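Local coordinates for protein HNH endonuclease (Geobacter metallireducens, PDB 4H9D) that probably cuts nucleic acid as a manganese-dependent HNH nicking endonuclease built around a four-cysteine zinc site, at residues Lys81-Leu84 / Pro85-Glu89. Residues are numbered along the deposited sequence; the frame is centred on the assembly and turned at random.
Sequences KYLL and PVEWE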
loop_
_atom_site.group_PDB
_atom_site.type_symbol
_atom_site.label_atom_id
_atom_site.label_comp_id
_atom_site.label_asym_id
_atom_site.label_seq_id
_atom_site.Cartn_x
_atom_site.Cartn_y
_atom_site.Cartn_z
ATOM N N LYS A 81 -0.099 -10.108 3.554
ATOM C CA LYS A 81 -1.033 -9.173 2.929
ATOM C C LYS A 81 -0.440 -8.257 1.866
ATOM O O LYS A 81 -1.093 -7.980 0.862
ATOM C CB LYS A 81 -1.730 -8.314 3.990
ATOM C CG LYS A 81 -3.092 -8.861 4.431
ATOM C CD LYS A 81 -3.836 -7.917 5.386
ATOM C CE LYS A 81 -3.164 -7.819 6.758
ATOM N NZ LYS A 81 -1.755 -7.328 6.679
ATOM N N TYR A 82 0.782 -7.776 2.068
ATOM C CA TYR A 82 1.379 -6.887 1.081
ATOM C C TYR A 82 2.434 -7.505 0.159
ATOM O O TYR A 82 3.014 -6.804 -0.663
ATOM C CB TYR A 82 1.951 -5.642 1.769
ATOM C CG TYR A 82 3.232 -5.843 2.550
ATOM C CD1 TYR A 82 4.445 -6.108 1.897
ATOM C CD2 TYR A 82 3.242 -5.727 3.942
ATOM C CE1 TYR A 82 5.639 -6.248 2.617
ATOM C CE2 TYR A 82 4.429 -5.863 4.679
ATOM C CZ TYR A 82 5.622 -6.123 4.013
ATOM O OH TYR A 82 6.784 -6.267 4.740
ATOM N N LEU A 83 2.705 -8.799 0.295
ATOM C CA LEU A 83 3.677 -9.443 -0.586
ATOM C C LEU A 83 2.861 -10.241 -1.593
ATOM O O LEU A 83 1.851 -10.835 -1.220
ATOM C CB LEU A 83 4.583 -10.401 0.189
ATOM C CG LEU A 83 5.665 -9.938 1.170
ATOM C CD1 LEU A 83 6.511 -11.146 1.562
ATOM C CD2 LEU A 83 6.551 -8.893 0.546
ATOM N N LEU A 84 3.269 -10.262 -2.862
ATOM C CA LEU A 84 2.502 -11.026 -3.848
ATOM C C LEU A 84 2.815 -12.502 -3.651
ATOM O O LEU A 84 3.895 -12.862 -3.179
ATOM C CB LEU A 84 2.859 -10.647 -5.290
ATOM C CG LEU A 84 2.946 -9.225 -5.853
ATOM C CD1 LEU A 84 1.752 -8.375 -5.445
ATOM C CD2 LEU A 84 4.254 -8.637 -5.388
ATOM N N PRO A 85 1.885 -13.380 -4.036
ATOM C CA PRO A 85 2.070 -14.826 -3.894
ATOM C C PRO A 85 3.487 -15.377 -4.107
ATOM O O PRO A 85 3.847 -16.405 -3.535
ATOM C CB PRO A 85 1.051 -15.403 -4.884
ATOM C CG PRO A 85 0.776 -14.257 -5.823
ATOM C CD PRO A 85 0.724 -13.099 -4.889
ATOM N N VAL A 86 4.297 -14.700 -4.908
ATOM C CA VAL A 86 5.647 -15.187 -5.166
ATOM C C VAL A 86 6.689 -14.653 -4.201
ATOM O O VAL A 86 7.703 -15.309 -3.961
ATOM C CB VAL A 86 6.094 -14.853 -6.598
ATOM C CG1 VAL A 86 5.706 -15.984 -7.530
ATOM C CG2 VAL A 86 5.443 -13.543 -7.052
ATOM N N GLU A 87 6.461 -13.455 -3.670
ATOM C CA GLU A 87 7.400 -12.877 -2.720
ATOM C C GLU A 87 7.165 -13.615 -1.399
ATOM O O GLU A 87 8.089 -13.819 -0.606
ATOM C CB GLU A 87 7.137 -11.374 -2.528
ATOM C CG GLU A 87 7.220 -10.515 -3.802
ATOM C CD GLU A 87 6.982 -9.011 -3.549
ATOM O OE1 GLU A 87 5.934 -8.642 -2.960
ATOM O OE2 GLU A 87 7.843 -8.195 -3.954
ATOM N N TRP A 88 5.915 -14.024 -1.183
ATOM C CA TRP A 88 5.538 -14.737 0.027
ATOM C C TRP A 88 6.255 -16.074 0.066
ATOM O O TRP A 88 6.992 -16.357 1.014
ATOM C CB TRP A 88 4.025 -14.945 0.067
ATOM C CG TRP A 88 3.541 -15.734 1.255
ATOM C CD1 TRP A 88 2.950 -16.961 1.233
ATOM C CD2 TRP A 88 3.607 -15.347 2.635
ATOM N NE1 TRP A 88 2.640 -17.365 2.513
ATOM C CE2 TRP A 88 3.036 -16.392 3.390
ATOM C CE3 TRP A 88 4.093 -14.220 3.305
ATOM C CZ2 TRP A 88 2.939 -16.341 4.778
ATOM C CZ3 TRP A 88 3.996 -14.174 4.682
ATOM C CH2 TRP A 88 3.425 -15.227 5.403
ATOM N N GLU A 89 6.046 -16.894 -0.961
ATOM C CA GLU A 89 6.699 -18.196 -1.029
ATOM C C GLU A 89 8.157 -18.033 -0.640
ATOM O O GLU A 89 8.619 -18.608 0.340
ATOM C CB GLU A 89 6.614 -18.772 -2.442
ATOM C CG GLU A 89 5.661 -19.949 -2.589
ATOM C CD GLU A 89 4.201 -19.556 -2.448
ATOM O OE1 GLU A 89 3.832 -18.991 -1.398
ATOM O OE2 GLU A 89 3.419 -19.818 -3.389
#
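L83, where the chain leaves helix 74-82, runs its side chain aslant across that of E87. CD2 of L83 sits 4.0 Å from CB of E87, while CD1 comes up at the edge of the indole, near the ring plane, 4.3 Å from CE3 of W88. That indole lies back against R79 and K80 of helix 74-82 and close to C76 of the zinc site, so the start of helix 85-92 is joined through W88 to the zinc-binding part of the HNH endonuclease fold. L84 is the N-cap position of helix 85-92, and E87, three residues on, reaches back to it: its OE1 accepts from N of L84 at 3.1 Å, on the anti side of the carboxylate. With CG of E87 beside its own backbone N (chi1 -58°) and the chain extended beyond, the E87 side chain lies beside that of L84, both pointing the same way. OE1 also forms a salt bridge with R35 of the second subunit; an alanine here would probably leave that arginine and the amide of L84 without their shared acceptor. The carbonyl O of L84 accepts the first i to i+4 bond of helix 85-92, from N of W88 at 3.1 Å, and a more bent one from N of E87; the two donors come from opposite faces of its plane.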